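Local coordinates for inositol monophosphatase family protein (Staphylococcus aureus subsp. aureus MSSA476, PDB 4I3Y), which probably hydrolyses inositol monophosphates to inositol and inorganic phosphate in a magnesium-dependent reaction that lithium inhibits, at residues L156-A161 with H254-K259; L193-V198 with G204-T209. All coordinates share one frame; numbering follows the deposited sequence.

Contact 1. Residues L156-A161 with H254-K259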
loop_
_atom_site.group_PDB
_atom_site.type_symbol
_atom_site.label_atom_id
_atom_site.label_comp_id
_atom_site.label_asym_id
_atom_site.label_seq_id
_atom_site.Cartn_x
_atom_site.Cartn_y
_atom_site.Cartn_z
ATOM N N LEU A 156 10.450 -3.363 17.732
ATOM C CA LEU A 156 10.260 -4.326 16.660
ATOM C C LEU A 156 11.589 -4.900 16.219
ATOM O O LEU A 156 12.392 -4.185 15.585
ATOM C CB LEU A 156 9.610 -3.625 15.450
ATOM C CG LEU A 156 8.130 -3.431 15.180
ATOM C CD2 LEU A 156 7.571 -4.844 15.151
ATOM N N LYS A 157 11.866 -6.170 16.529
ATOM C CA LYS A 157 13.048 -6.799 15.935
ATOM C C LYS A 157 12.839 -7.054 14.420
ATOM O O LYS A 157 11.717 -7.284 13.966
ATOM C CB LYS A 157 13.368 -8.106 16.650
ATOM C CG LYS A 157 13.962 -7.924 18.041
ATOM C CD LYS A 157 14.805 -9.134 18.353
ATOM C CE LYS A 157 14.038 -10.088 19.244
ATOM N NZ LYS A 157 14.499 -9.958 20.657
ATOM N N LEU A 158 13.903 -7.051 13.625
ATOM C CA LEU A 158 13.662 -7.140 12.165
ATOM C C LEU A 158 12.912 -8.409 11.729
ATOM O O LEU A 158 12.049 -8.352 10.798
ATOM C CB LEU A 158 14.961 -6.955 11.356
ATOM C CG LEU A 158 14.877 -6.970 9.817
ATOM C CD1 LEU A 158 14.067 -5.771 9.303
ATOM C CD2 LEU A 158 16.282 -7.053 9.228
ATOM N N GLU A 159 13.252 -9.547 12.354
ATOM C CA GLU A 159 12.586 -10.854 12.072
ATOM C C GLU A 159 11.048 -10.841 12.295
ATOM O O GLU A 159 10.315 -11.697 11.733
ATOM C CB GLU A 159 13.235 -11.983 12.892
ATOM C CG GLU A 159 12.812 -11.933 14.363
ATOM C CD GLU A 159 13.858 -12.417 15.379
ATOM O OE1 GLU A 159 13.688 -13.523 15.908
ATOM O OE2 GLU A 159 14.832 -11.695 15.704
ATOM N N ASP A 160 10.571 -9.871 13.081
ATOM C CA ASP A 160 9.161 -9.717 13.388
ATOM C C ASP A 160 8.496 -8.567 12.611
ATOM O O ASP A 160 7.334 -8.197 12.899
ATOM C CB ASP A 160 8.985 -9.470 14.876
ATOM C CG ASP A 160 9.533 -10.614 15.702
ATOM O OD1 ASP A 160 9.268 -11.758 15.316
ATOM O OD2 ASP A 160 10.262 -10.369 16.694
ATOM N N ALA A 161 9.208 -7.984 11.653
ATOM C CA ALA A 161 8.729 -6.685 11.142
ATOM C C ALA A 161 8.678 -6.654 9.633
ATOM O O ALA A 161 9.472 -7.331 8.986
ATOM C CB ALA A 161 9.614 -5.553 11.657
ATOM N N HIS A 254 17.076 -1.139 13.577
ATOM C CA HIS A 254 17.912 -0.188 12.820
ATOM C C HIS A 254 19.314 -0.774 12.514
ATOM O O HIS A 254 19.771 -0.843 11.343
ATOM C CB HIS A 254 17.999 1.100 13.629
ATOM C CG HIS A 254 18.993 2.108 13.129
ATOM N ND1 HIS A 254 18.834 2.798 11.954
ATOM C CD2 HIS A 254 20.124 2.583 13.692
ATOM C CE1 HIS A 254 19.820 3.660 11.802
ATOM N NE2 HIS A 254 20.628 3.541 12.845
ATOM N N GLU A 255 19.966 -1.250 13.564
ATOM C CA GLU A 255 21.350 -1.716 13.396
ATOM C C GLU A 255 21.377 -2.957 12.491
ATOM O O GLU A 255 22.236 -3.076 11.626
ATOM C CB GLU A 255 21.996 -1.983 14.761
ATOM C CG GLU A 255 23.460 -1.513 14.846
ATOM C CD GLU A 255 24.288 -2.327 15.872
ATOM O OE1 GLU A 255 23.735 -3.246 16.536
ATOM O OE2 GLU A 255 25.508 -2.069 16.012
ATOM N N THR A 256 20.413 -3.854 12.675
ATOM C CA THR A 256 20.423 -5.086 11.915
ATOM C C THR A 256 20.256 -4.716 10.431
ATOM O O THR A 256 20.939 -5.291 9.584
ATOM C CB THR A 256 19.297 -6.051 12.339
ATOM O OG1 THR A 256 19.416 -6.390 13.727
ATOM C CG2 THR A 256 19.216 -7.327 11.456
ATOM N N VAL A 257 19.378 -3.745 10.113
ATOM C CA VAL A 257 19.129 -3.379 8.714
ATOM C C VAL A 257 20.357 -2.749 8.109
ATOM O O VAL A 257 20.680 -2.994 6.956
ATOM C CB VAL A 257 17.934 -2.391 8.577
ATOM C CG1 VAL A 257 17.806 -1.964 7.124
ATOM C CG2 VAL A 257 16.624 -3.073 9.046
ATOM N N LEU A 258 21.029 -1.876 8.882
ATOM C CA LEU A 258 22.215 -1.185 8.355
ATOM C C LEU A 258 23.350 -2.166 8.112
ATOM O O LEU A 258 24.148 -2.021 7.144
ATOM C CB LEU A 258 22.749 -0.117 9.340
ATOM C CG LEU A 258 21.993 1.206 9.424
ATOM C CD1 LEU A 258 22.830 2.251 10.202
ATOM C CD2 LEU A 258 21.722 1.729 8.030
ATOM N N LYS A 259 23.468 -3.141 8.997
ATOM C CA LYS A 259 24.545 -4.104 8.823
ATOM C C LYS A 259 24.279 -4.996 7.577
ATOM O O LYS A 259 25.185 -5.224 6.781
ATOM C CB LYS A 259 24.849 -4.857 10.120
ATOM C CG LYS A 259 24.052 -6.121 10.280
ATOM C CD LYS A 259 24.943 -7.320 10.667
ATOM C CE LYS A 259 24.124 -8.345 11.487
ATOM N NZ LYS A 259 22.837 -8.660 10.796
HETATM O O HOH W 1 16.622 -6.589 14.754
#

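Contact 2. Residues L193-V198 with G204-T209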
loop_
_atom_site.group_PDB
_atom_site.type_symbol
_atom_site.label_atom_id
_atom_site.label_comp_id
_atom_site.label_asym_id
_atom_site.label_seq_id
_atom_site.Cartn_x
_atom_site.Cartn_y
_atom_site.Cartn_z
ATOM N N LEU A 193 4.860 8.308 2.929
ATOM C CA LEU A 193 3.876 7.362 3.436
ATOM C C LEU A 193 4.520 6.094 3.994
ATOM O O LEU A 193 4.099 5.539 5.062
ATOM C CB LEU A 193 2.893 6.977 2.296
ATOM C CG LEU A 193 1.979 8.190 1.941
ATOM C CD1 LEU A 193 0.979 7.702 0.895
ATOM C CD2 LEU A 193 1.243 8.858 3.123
ATOM N N ASP A 194 5.501 5.570 3.258
ATOM C CA ASP A 194 6.213 4.415 3.766
ATOM C C ASP A 194 6.893 4.852 5.090
ATOM O O ASP A 194 7.018 4.027 6.029
ATOM C CB ASP A 194 7.304 3.939 2.772
ATOM C CG ASP A 194 6.752 3.166 1.574
ATOM O OD1 ASP A 194 6.432 1.930 1.700
ATOM O OD2 ASP A 194 6.734 3.801 0.466
ATOM N N SER A 195 7.317 6.133 5.204
ATOM C CA SER A 195 7.926 6.591 6.508
ATOM C C SER A 195 6.932 6.586 7.625
ATOM O O SER A 195 7.217 6.128 8.738
ATOM C CB SER A 195 8.558 7.961 6.392
ATOM O OG SER A 195 9.602 7.867 5.443
ATOM N N MET A 196 5.719 7.042 7.319
ATOM C CA MET A 196 4.688 7.094 8.351
ATOM C C MET A 196 4.279 5.686 8.788
ATOM O O MET A 196 3.861 5.490 9.930
ATOM C CB MET A 196 3.435 7.834 7.876
ATOM C CG MET A 196 3.561 9.345 7.800
ATOM S SD MET A 196 4.170 10.151 9.347
ATOM C CE MET A 196 5.831 10.524 8.764
ATOM N N ARG A 197 4.359 4.705 7.889
ATOM C CA ARG A 197 4.097 3.296 8.350
ATOM C C ARG A 197 5.151 2.888 9.404
ATOM O O ARG A 197 4.850 2.154 10.337
ATOM C CB ARG A 197 4.095 2.360 7.186
ATOM C CG ARG A 197 3.040 2.765 6.155
ATOM C CD ARG A 197 2.112 1.580 5.934
ATOM N NE ARG A 197 1.074 1.927 4.981
ATOM C CZ ARG A 197 0.230 1.037 4.459
ATOM N NH1 ARG A 197 0.232 -0.248 4.814
ATOM N NH2 ARG A 197 -0.632 1.444 3.587
ATOM N N VAL A 198 6.370 3.421 9.302
ATOM C CA VAL A 198 7.409 3.115 10.332
ATOM C C VAL A 198 7.001 3.820 11.634
ATOM O O VAL A 198 6.992 3.203 12.716
ATOM C CB VAL A 198 8.832 3.496 9.853
ATOM C CG1 VAL A 198 9.865 3.289 10.982
ATOM C CG2 VAL A 198 9.239 2.670 8.619
ATOM N N GLY A 204 8.843 -2.061 10.201
ATOM C CA GLY A 204 10.079 -1.927 10.980
ATOM C C GLY A 204 10.974 -0.846 10.456
ATOM O O GLY A 204 11.609 -0.144 11.264
ATOM N N ALA A 205 11.019 -0.661 9.134
ATOM C CA ALA A 205 11.972 0.277 8.554
ATOM C C ALA A 205 11.594 0.570 7.116
ATOM O O ALA A 205 10.878 -0.221 6.488
ATOM C CB ALA A 205 13.432 -0.255 8.672
ATOM N N HIS A 206 12.000 1.757 6.642
ATOM C CA HIS A 206 11.862 2.155 5.261
ATOM C C HIS A 206 13.220 2.669 4.833
ATOM O O HIS A 206 13.882 3.460 5.546
ATOM C CB HIS A 206 10.795 3.260 4.997
ATOM C CG HIS A 206 10.808 3.773 3.576
ATOM N ND1 HIS A 206 10.502 2.973 2.496
ATOM C CD2 HIS A 206 11.039 5.012 3.064
ATOM C CE1 HIS A 206 10.611 3.671 1.378
ATOM N NE2 HIS A 206 10.942 4.912 1.692
ATOM N N ILE A 207 13.653 2.219 3.674
ATOM C CA ILE A 207 14.974 2.673 3.144
ATOM C C ILE A 207 14.730 3.378 1.832
ATOM O O ILE A 207 13.903 2.881 1.019
ATOM C CB ILE A 207 15.848 1.449 2.799
ATOM C CG1 ILE A 207 16.209 0.683 4.081
ATOM C CG2 ILE A 207 17.079 1.839 1.978
ATOM C CD1 ILE A 207 16.517 -0.787 3.789
ATOM N N ASN A 208 15.413 4.515 1.614
ATOM C CA ASN A 208 15.500 5.200 0.283
ATOM C C ASN A 208 17.002 5.576 0.055
ATOM O O ASN A 208 17.584 6.407 0.805
ATOM C CB ASN A 208 14.566 6.437 0.146
ATOM C CG ASN A 208 14.615 7.089 -1.266
ATOM O OD1 ASN A 208 15.681 7.169 -1.921
ATOM N ND2 ASN A 208 13.458 7.607 -1.720
ATOM N N THR A 209 17.613 4.903 -0.921
ATOM C CA THR A 209 19.077 5.004 -1.126
ATOM C C THR A 209 19.481 6.250 -1.886
ATOM O O THR A 209 20.636 6.448 -2.154
ATOM C CB THR A 209 19.696 3.822 -1.911
ATOM O OG1 THR A 209 19.070 3.751 -3.200
ATOM C CG2 THR A 209 19.500 2.570 -1.175
#

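Contact 1. Residues L156-A161 with H254-K259
Leu-158 reaches from a short 3-10 turn to the helix 254-262 and sets its two methyls against neighbouring residues there: CD1 lies 3.7 Å from CG2 of Val-257, and CD2 is equally near, 3.7 Å, to CG2 of Thr-256. Because chi1 of Leu-158 carries CG anti to the backbone N (-178°), the branched end projects from the turn and spreads across both partners. The leucine and valine side chains meet at about a right angle, and CG2 of Val-257 touches both branches, with CD2 of Leu-158 at 4.0 Å. Threonine suits position 256 because one carbon carries both a methyl for the leucine and a hydroxyl for water. Its chi1 of -59° directs the methyl to the leucine and sets OG1 beside its own backbone N; a water bonds to that hydroxyl and accepts the N-H of Leu-158, 3.0 Å from N. Val-257 also rests on Ile-247 of strand 246-249, while Leu-158 touches Ser-182 and Cys-253. On the far side of the turn, Asp-160 forms a salt bridge with Arg-45 of the second subunit. With no direct hydrogen bond across it, the contact depends on methyl packing, and the single water gives the N-H of Leu-158 a polar partner.

Contact 2. Residues L193-V198 with G204-T209
His-206 of strand 205-208 lays its imidazole against Asp-194 of helix 191-200, in a helix-on-sheet layer of the alpha/beta inositol monophosphatase fold. The short helix and strand segments run roughly antiparallel, at 152°, their axes 7.4 Å apart at closest approach. The tight part is a CH-pi contact: CB of Asp-194 sits over one face of the His-206 ring, 3.5 Å from the centroid and only 16° off the normal. Carboxylate and ring planes are almost parallel (9°), yet the two groups do not bond to each other. Both instead use Ser-164, whose OG hydrogen-bonds to OD1 of Asp-194 and to ND1 of His-206; the backbone N-H groups of Val-188 and Gly-189 also hold the buried carboxylate. A flat ring with a polar edge suits this place: its face takes the CB of Asp-194 while ND1 joins that network. One turn on, Val-198 packs its small branched side chain against the strand backbone, CG2 being 3.5 Å from C of Ala-205. Packing is looser at Ser-195, whose OG approaches the ring obliquely and bonds to Cys-191 O. Arg-197, partly exposed, turns away from the strand and forms a salt bridge with Asp-108 of the second subunit. At the Gly-204 end, Val-198 CG1 lies 3.9 Å from Gly-204 O.

The centres of contact 1 and contact 2 are about 13 Å apart, and the two meet on the five-stranded mixed sheet. Along the chain, 156-161 comes first, then 193-198 and 204-209, and finally 254-259, so the local helix-strand pair of contact 2 falls between the distant partners of contact 1. On strand 205-208, Ile-207 CD1 packs on Val-257 CG1 at 3.8 Å, while His-206 faces helix 191-200. That helix also touches strand 120-128 of the seven-stranded sheet, so it lies between the two sheets, with helix 254-262 on the other face of the smaller one, consistent with the family's layered alpha/beta fold. The side chain of Asp-194 is about 13 Å from a bound magnesium ion; contact 1 is more peripheral.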